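Local coordinates for synaptic vesicle membrane protein VAT-1 homolog-like (Homo sapiens, PDB 4A27), which probably acts as an oxidoreductase of the quinone oxidoreductase branch of the zinc-containing alcohol dehydrogenase family, at residues S69-A74 against M115-A120; R87-V92 against F107-P112. All coordinates share one frame; numbering follows the deposited sequence.

Contact 1. Residues S69-A74 against M115-A120; sequences SGIVEA and MSFSEA
In the GroES-like catalytic domain of this medium-chain dehydrogenase fold, the short helix 117-121 settles its first turn on strand 67-75, with Phe-117 and Ser-69 meeting at the junction. Phe-117 reaches along the strand: its CE1 lies 3.7 Å from Gly-70 O, which sits at the ring edge, and its CZ is 3.8 Å from Ile-71 CG1, the two side chains meeting at a slant. Gly-70 has no side chain, and its backbone comes directly against the ring, CD1 of Phe-117 being 3.9 Å from Gly-70 CA. Phe-117 also makes a cation-pi contact with Arg-87 and touches the side chain of Lys-38 on strand 32-42.

The helix start is itself ordered by a capping box, in which Ser-116 OG accepts from Glu-119 N at 3.2 Å and Ser-116 N donates weakly to Glu-119 OE1, a carboxylate also held by Tyr-304 OH and Lys-310. One turn in, the CB of Ala-120 packs on the CB of Ser-69 at 3.7 Å. With chi1 of 64°, Ser-69 OG is swung between its own backbone N and carbonyl carbon, from where it donates a short 2.6 Å hydrogen bond to Phe-117 O, tilted 29° from the carbonyl plane.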
ATOM      1  N   SER A  69     -23.764 -20.710  -3.585  1.00 39.45           N
ATOM      2  CA  SER A  69     -24.489 -20.705  -2.304  1.00 39.20           C
ATOM      3  C   SER A  69     -25.456 -21.883  -2.298  1.00 45.41           C
ATOM      4  O   SER A  69     -25.875 -22.382  -3.343  1.00 37.55           O
ATOM      5  CB  SER A  69     -25.250 -19.392  -2.093  1.00 38.30           C
ATOM      6  OG  SER A  69     -26.275 -19.238  -3.082  1.00 42.67           O
ATOM      7  N   GLY A  70     -25.791 -22.354  -1.107  1.00 42.16           N
ATOM      8  CA  GLY A  70     -26.763 -23.417  -0.993  1.00 43.75           C
ATOM      9  C   GLY A  70     -26.931 -23.903   0.451  1.00 50.22           C
ATOM     10  O   GLY A  70     -26.677 -23.161   1.409  1.00 46.74           O
ATOM     11  N   ILE A  71     -27.384 -25.150   0.593  1.00 52.68           N
ATOM     12  CA  ILE A  71     -27.744 -25.755   1.893  1.00 60.20           C
ATOM     13  C   ILE A  71     -26.773 -26.893   2.224  1.00 56.55           C
ATOM     14  O   ILE A  71     -26.475 -27.721   1.356  1.00 55.73           O
ATOM     15  CB  ILE A  71     -29.208 -26.264   1.865  1.00 58.35           C
ATOM     16  CG1 ILE A  71     -30.155 -25.093   1.635  1.00 54.94           C
ATOM     17  CG2 ILE A  71     -29.605 -26.968   3.168  1.00 56.48           C
ATOM     18  CD1 ILE A  71     -31.652 -25.510   1.535  1.00 53.44           C
ATOM     19  N   VAL A  72     -26.202 -26.857   3.431  1.00 52.53           N
ATOM     20  CA  VAL A  72     -25.357 -27.940   3.919  1.00 51.98           C
ATOM     21  C   VAL A  72     -26.192 -29.201   4.023  1.00 53.67           C
ATOM     22  O   VAL A  72     -27.174 -29.283   4.792  1.00 65.16           O
ATOM     23  CB  VAL A  72     -24.737 -27.649   5.305  1.00 52.92           C
ATOM     24  CG1 VAL A  72     -23.874 -28.836   5.765  1.00 48.65           C
ATOM     25  CG2 VAL A  72     -23.934 -26.371   5.282  1.00 53.69           C
ATOM     26  N   GLU A  73     -25.787 -30.184   3.233  1.00 67.63           N
ATOM     27  CA  GLU A  73     -26.505 -31.449   3.117  1.00 83.03           C
ATOM     28  C   GLU A  73     -25.792 -32.582   3.860  1.00 72.11           C
ATOM     29  O   GLU A  73     -26.426 -33.561   4.199  1.00 75.59           O
ATOM     30  CB  GLU A  73     -26.689 -31.788   1.636  1.00 79.64           C
ATOM     31  CG  GLU A  73     -27.368 -33.098   1.360  1.00 86.33           C
ATOM     32  CD  GLU A  73     -27.890 -33.190  -0.055  1.00 90.23           C
ATOM     33  OE1 GLU A  73     -28.802 -32.411  -0.417  1.00 77.30           O
ATOM     34  OE2 GLU A  73     -27.373 -34.031  -0.815  1.00106.68           O
ATOM     35  N   ALA A  74     -24.481 -32.463   4.082  1.00 79.81           N
ATOM     36  CA  ALA A  74     -23.736 -33.457   4.875  1.00 72.44           C
ATOM     37  C   ALA A  74     -22.377 -32.923   5.362  1.00 85.12           C
ATOM     38  O   ALA A  74     -21.757 -32.071   4.698  1.00 93.37           O
ATOM     39  CB  ALA A  74     -23.545 -34.757   4.072  1.00 61.38           C
ATOM     40  N   MET A 115     -30.802 -13.065   3.814  1.00 58.55           N
ATOM     41  CA  MET A 115     -30.088 -13.075   2.552  1.00 61.83           C
ATOM     42  C   MET A 115     -30.548 -14.246   1.660  1.00 54.79           C
ATOM     43  O   MET A 115     -30.452 -15.386   2.052  1.00 47.58           O
ATOM     44  CB  MET A 115     -28.578 -13.130   2.827  1.00 47.69           C
ATOM     45  CG  MET A 115     -27.729 -13.022   1.565  1.00 49.50           C
ATOM     46  SD  MET A 115     -25.940 -13.148   1.898  1.00 44.77           S
ATOM     47  CE  MET A 115     -25.709 -11.482   2.539  1.00 45.50           C
ATOM     48  N   SER A 116     -31.029 -13.952   0.451  1.00 46.58           N
ATOM     49  CA  SER A 116     -31.543 -14.965  -0.447  1.00 40.96           C
ATOM     50  C   SER A 116     -30.347 -15.700  -1.045  1.00 43.15           C
ATOM     51  O   SER A 116     -29.205 -15.212  -0.919  1.00 40.28           O
ATOM     52  CB  SER A 116     -32.312 -14.316  -1.593  1.00 40.94           C
ATOM     53  OG  SER A 116     -31.400 -13.618  -2.407  1.00 45.69           O
ATOM     54  N   PHE A 117     -30.589 -16.856  -1.662  1.00 36.10           N
ATOM     55  CA  PHE A 117     -29.476 -17.642  -2.242  1.00 44.03           C
ATOM     56  C   PHE A 117     -28.824 -16.926  -3.419  1.00 40.72           C
ATOM     57  O   PHE A 117     -27.602 -17.031  -3.602  1.00 44.01           O
ATOM     58  CB  PHE A 117     -29.917 -19.047  -2.677  1.00 47.30           C
ATOM     59  CG  PHE A 117     -30.282 -19.937  -1.524  1.00 52.67           C
ATOM     60  CD1 PHE A 117     -29.300 -20.409  -0.666  1.00 47.43           C
ATOM     61  CD2 PHE A 117     -31.604 -20.259  -1.270  1.00 59.16           C
ATOM     62  CE1 PHE A 117     -29.624 -21.219   0.415  1.00 55.41           C
ATOM     63  CE2 PHE A 117     -31.938 -21.051  -0.182  1.00 47.73           C
ATOM     64  CZ  PHE A 117     -30.943 -21.532   0.657  1.00 48.05           C
ATOM     65  N   SER A 118     -29.627 -16.221  -4.224  1.00 39.65           N
ATOM     66  CA  SER A 118     -29.101 -15.478  -5.374  1.00 39.62           C
ATOM     67  C   SER A 118     -28.210 -14.306  -4.908  1.00 44.40           C
ATOM     68  O   SER A 118     -27.128 -14.116  -5.421  1.00 34.92           O
ATOM     69  CB  SER A 118     -30.217 -14.997  -6.317  1.00 43.48           C
ATOM     70  OG  SER A 118     -31.104 -14.134  -5.649  1.00 54.35           O
ATOM     71  N   GLU A 119     -28.634 -13.537  -3.916  1.00 36.74           N
ATOM     72  CA  GLU A 119     -27.748 -12.521  -3.313  1.00 41.25           C
ATOM     73  C   GLU A 119     -26.433 -13.096  -2.793  1.00 42.64           C
ATOM     74  O   GLU A 119     -25.375 -12.455  -2.921  1.00 33.60           O
ATOM     75  CB  GLU A 119     -28.422 -11.865  -2.113  1.00 49.14           C
ATOM     76  CG  GLU A 119     -29.168 -10.617  -2.400  1.00 59.92           C
ATOM     77  CD  GLU A 119     -29.690  -9.960  -1.117  1.00 56.00           C
ATOM     78  OE1 GLU A 119     -30.341 -10.637  -0.294  1.00 83.46           O
ATOM     79  OE2 GLU A 119     -29.453  -8.763  -0.939  1.00 62.29           O
ATOM     80  N   ALA A 120     -26.529 -14.255  -2.113  1.00 33.80           N
ATOM     81  CA  ALA A 120     -25.402 -14.873  -1.460  1.00 34.08           C
ATOM     82  C   ALA A 120     -24.332 -15.327  -2.459  1.00 37.08           C
ATOM     83  O   ALA A 120     -23.147 -15.202  -2.172  1.00 35.44           O
ATOM     84  CB  ALA A 120     -25.853 -16.099  -0.549  1.00 37.02           C
TER

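Contact 2. Residues R87-V92 against F107-P112; sequences RVMAFV and FVYKIP
Ile-111 meets both Arg-87 and Met-89 where strands 87-91 and 108-110 pair as an antiparallel ladder, and its two branches divide the work. CG2 packs against the thioether chain of Met-89, 3.6 Å from Met-89 CG, while CG1 and CD1 pass crosswise beside the arginine end, CG1 standing 3.6 Å from Arg-87 NH1. The backbone joins in, since Ile-111 N donates to Arg-87 O at 3.0 Å, which carries the pairing one residue past the end of strand 108-110.

The arginine chain bends at chi3 (74°), which brings NH1 close to Ile-111 CG1, where it makes a weak bond to Pro-112 O. A water in the guanidinium plane, 2.9 Å from Arg-87 NH1, links it to Ile-111 O, and NH2 bonds directly to Met-115 O.

Tyr-109 and Met-89 form a hydrogen-bonded pair, Met-89 N to Tyr-109 O and Tyr-109 N to Met-89 O, each 2.9 Å, with their side chains on one face. The phenol turns toward Phe-91, placing OH at the edge of that ring, 3.4 Å from Phe-91 CD2. Val-88 CB and Val-108 CG1 meet at 3.7 Å.

Helix 290-305 packs on Tyr-109, helices 280-285 and 124-137 on Phe-91, and strand 100-104 on Val-108, while strand 67-75 pairs with the other edge of strand 87-91.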
ATOM      1  N   ARG A  87     -27.616 -22.585   5.860  1.00 44.56           N
ATOM      2  CA  ARG A  87     -27.579 -21.907   4.575  1.00 51.93           C
ATOM      3  C   ARG A  87     -26.234 -21.252   4.483  1.00 50.94           C
ATOM      4  O   ARG A  87     -25.833 -20.563   5.417  1.00 43.95           O
ATOM      5  CB  ARG A  87     -28.709 -20.891   4.503  1.00 50.19           C
ATOM      6  CG  ARG A  87     -30.071 -21.542   4.665  1.00 48.04           C
ATOM      7  CD  ARG A  87     -31.183 -20.548   4.889  1.00 50.73           C
ATOM      8  NE  ARG A  87     -31.527 -19.824   3.667  1.00 51.07           N
ATOM      9  CZ  ARG A  87     -31.149 -18.589   3.345  1.00 46.99           C
ATOM     10  NH1 ARG A  87     -30.371 -17.855   4.139  1.00 46.20           N
ATOM     11  NH2 ARG A  87     -31.533 -18.097   2.181  1.00 48.20           N
ATOM     12  N   VAL A  88     -25.528 -21.461   3.365  1.00 46.78           N
ATOM     13  CA  VAL A  88     -24.147 -21.011   3.255  1.00 40.40           C
ATOM     14  C   VAL A  88     -23.788 -20.449   1.884  1.00 44.04           C
ATOM     15  O   VAL A  88     -24.490 -20.676   0.893  1.00 41.74           O
ATOM     16  CB  VAL A  88     -23.224 -22.164   3.565  1.00 45.41           C
ATOM     17  CG1 VAL A  88     -23.458 -22.601   5.006  1.00 47.42           C
ATOM     18  CG2 VAL A  88     -23.489 -23.325   2.536  1.00 35.06           C
ATOM     19  N   MET A  89     -22.686 -19.717   1.848  1.00 44.90           N
ATOM     20  CA  MET A  89     -22.040 -19.346   0.604  1.00 46.31           C
ATOM     21  C   MET A  89     -20.610 -19.811   0.714  1.00 45.28           C
ATOM     22  O   MET A  89     -20.099 -20.015   1.822  1.00 39.84           O
ATOM     23  CB  MET A  89     -22.124 -17.830   0.379  1.00 41.13           C
ATOM     24  CG  MET A  89     -21.388 -16.992   1.403  1.00 43.26           C
ATOM     25  SD  MET A  89     -21.690 -15.196   1.238  1.00 46.55           S
ATOM     26  CE  MET A  89     -21.045 -14.633   2.837  1.00 41.74           C
ATOM     27  N   ALA A  90     -19.945 -19.989  -0.420  1.00 43.04           N
ATOM     28  CA  ALA A  90     -18.691 -20.703  -0.372  1.00 45.16           C
ATOM     29  C   ALA A  90     -17.870 -20.473  -1.602  1.00 47.27           C
ATOM     30  O   ALA A  90     -18.424 -20.230  -2.675  1.00 45.41           O
ATOM     31  CB  ALA A  90     -18.946 -22.235  -0.192  1.00 44.23           C
ATOM     32  N   PHE A  91     -16.554 -20.493  -1.414  1.00 38.08           N
ATOM     33  CA  PHE A  91     -15.621 -20.486  -2.521  1.00 42.00           C
ATOM     34  C   PHE A  91     -15.313 -21.938  -2.800  1.00 40.71           C
ATOM     35  O   PHE A  91     -15.256 -22.747  -1.883  1.00 38.97           O
ATOM     36  CB  PHE A  91     -14.297 -19.794  -2.149  1.00 37.74           C
ATOM     37  CG  PHE A  91     -14.392 -18.303  -1.974  1.00 41.54           C
ATOM     38  CD1 PHE A  91     -14.482 -17.471  -3.072  1.00 42.17           C
ATOM     39  CD2 PHE A  91     -14.341 -17.717  -0.707  1.00 46.43           C
ATOM     40  CE1 PHE A  91     -14.549 -16.106  -2.895  1.00 38.15           C
ATOM     41  CE2 PHE A  91     -14.404 -16.350  -0.539  1.00 39.57           C
ATOM     42  CZ  PHE A  91     -14.487 -15.554  -1.620  1.00 40.38           C
ATOM     43  N   VAL A  92     -15.033 -22.262  -4.034  1.00 40.61           N
ATOM     44  CA  VAL A  92     -14.675 -23.621  -4.339  1.00 45.11           C
ATOM     45  C   VAL A  92     -13.727 -23.577  -5.514  1.00 49.08           C
ATOM     46  O   VAL A  92     -13.868 -22.722  -6.396  1.00 45.90           O
ATOM     47  CB  VAL A  92     -15.937 -24.508  -4.560  1.00 45.74           C
ATOM     48  CG1 VAL A  92     -16.763 -23.999  -5.664  1.00 40.62           C
ATOM     49  CG2 VAL A  92     -15.523 -25.961  -4.834  1.00 58.64           C
ATOM     50  N   PHE A 107     -13.463 -22.417   3.588  1.00 54.61           N
ATOM     51  CA  PHE A 107     -14.011 -21.593   2.523  1.00 53.96           C
ATOM     52  C   PHE A 107     -15.530 -21.423   2.550  1.00 43.05           C
ATOM     53  O   PHE A 107     -16.133 -20.965   1.572  1.00 42.07           O
ATOM     54  CB  PHE A 107     -13.592 -22.155   1.180  1.00 47.44           C
ATOM     55  CG  PHE A 107     -12.136 -22.351   1.056  1.00 52.62           C
ATOM     56  CD1 PHE A 107     -11.252 -21.292   1.280  1.00 50.51           C
ATOM     57  CD2 PHE A 107     -11.627 -23.608   0.741  1.00 53.87           C
ATOM     58  CE1 PHE A 107      -9.882 -21.475   1.155  1.00 55.56           C
ATOM     59  CE2 PHE A 107     -10.268 -23.817   0.631  1.00 55.02           C
ATOM     60  CZ  PHE A 107      -9.385 -22.763   0.836  1.00 55.94           C
ATOM     61  N   VAL A 108     -16.147 -21.759   3.671  1.00 45.84           N
ATOM     62  CA  VAL A 108     -17.594 -21.740   3.775  1.00 44.21           C
ATOM     63  C   VAL A 108     -18.034 -20.737   4.812  1.00 46.00           C
ATOM     64  O   VAL A 108     -17.398 -20.600   5.853  1.00 48.89           O
ATOM     65  CB  VAL A 108     -18.162 -23.156   4.148  1.00 48.88           C
ATOM     66  CG1 VAL A 108     -19.672 -23.119   4.170  1.00 46.87           C
ATOM     67  CG2 VAL A 108     -17.672 -24.198   3.168  1.00 48.22           C
ATOM     68  N   TYR A 109     -19.137 -20.053   4.548  1.00 47.38           N
ATOM     69  CA  TYR A 109     -19.599 -19.001   5.437  1.00 41.00           C
ATOM     70  C   TYR A 109     -21.082 -19.074   5.543  1.00 44.96           C
ATOM     71  O   TYR A 109     -21.783 -19.158   4.547  1.00 43.12           O
ATOM     72  CB  TYR A 109     -19.190 -17.604   4.937  1.00 40.85           C
ATOM     73  CG  TYR A 109     -17.808 -17.590   4.373  1.00 40.71           C
ATOM     74  CD1 TYR A 109     -16.703 -17.386   5.171  1.00 42.95           C
ATOM     75  CD2 TYR A 109     -17.606 -17.806   3.021  1.00 44.11           C
ATOM     76  CE1 TYR A 109     -15.424 -17.400   4.624  1.00 45.77           C
ATOM     77  CE2 TYR A 109     -16.359 -17.831   2.489  1.00 42.38           C
ATOM     78  CZ  TYR A 109     -15.262 -17.662   3.284  1.00 41.00           C
ATOM     79  OH  TYR A 109     -13.991 -17.656   2.709  1.00 44.93           O
ATOM     80  N   LYS A 110     -21.558 -19.049   6.777  1.00 43.93           N
ATOM     81  CA  LYS A 110     -22.972 -19.070   7.063  1.00 45.56           C
ATOM     82  C   LYS A 110     -23.558 -17.767   6.640  1.00 48.71           C
ATOM     83  O   LYS A 110     -22.971 -16.725   6.879  1.00 50.58           O
ATOM     84  CB  LYS A 110     -23.189 -19.213   8.567  1.00 59.15           C
ATOM     85  CG  LYS A 110     -22.741 -20.537   9.126  1.00 64.46           C
ATOM     86  CD  LYS A 110     -23.223 -20.665  10.554  1.00 77.51           C
ATOM     87  CE  LYS A 110     -22.923 -22.020  11.144  1.00 81.27           C
ATOM     88  NZ  LYS A 110     -23.419 -22.097  12.549  1.00 73.03           N
ATOM     89  N   ILE A 111     -24.723 -17.803   6.019  1.00 52.52           N
ATOM     90  CA  ILE A 111     -25.364 -16.578   5.621  1.00 47.81           C
ATOM     91  C   ILE A 111     -26.540 -16.246   6.543  1.00 45.34           C
ATOM     92  O   ILE A 111     -27.153 -17.115   7.150  1.00 48.40           O
ATOM     93  CB  ILE A 111     -25.744 -16.552   4.091  1.00 43.03           C
ATOM     94  CG1 ILE A 111     -26.764 -17.637   3.738  1.00 44.70           C
ATOM     95  CG2 ILE A 111     -24.471 -16.685   3.237  1.00 36.39           C
ATOM     96  CD1 ILE A 111     -27.208 -17.646   2.264  1.00 46.86           C
ATOM     97  N   PRO A 112     -26.853 -14.962   6.657  1.00 46.92           N
ATOM     98  CA  PRO A 112     -28.045 -14.572   7.412  1.00 49.74           C
ATOM     99  C   PRO A 112     -29.347 -15.029   6.763  1.00 57.12           C
ATOM    100  O   PRO A 112     -29.424 -15.152   5.530  1.00 52.88           O
ATOM    101  CB  PRO A 112     -27.997 -13.033   7.399  1.00 46.78           C
ATOM    102  CG  PRO A 112     -26.705 -12.638   6.762  1.00 48.05           C
ATOM    103  CD  PRO A 112     -26.201 -13.817   5.990  1.00 51.63           C
TER
HETATM  104  O   HOH W   1     -29.633 -18.245   6.918  1.00 46.54           O

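Contacts 1 and 2 share one sheet, their centres about 7 Å apart, because strands 67-75 and 87-91 are neighbours in it: Gly-70 O lies 2.8 Å from Val-88 N, a probable hydrogen bond. The partner segments 107-112 and 115-120 also follow one another in the chain, strand 108-110 leading into helix 117-121. This connection is tied back by Arg-87, whose NH2 lies 2.9 Å from Met-115 O, a probable hydrogen bond that bridges the two contacts. Ala-120 CB approaches Ile-111 CD1 to 3.5 Å, joining the contacts through side chains as well. Neither contact includes a ligand or metal.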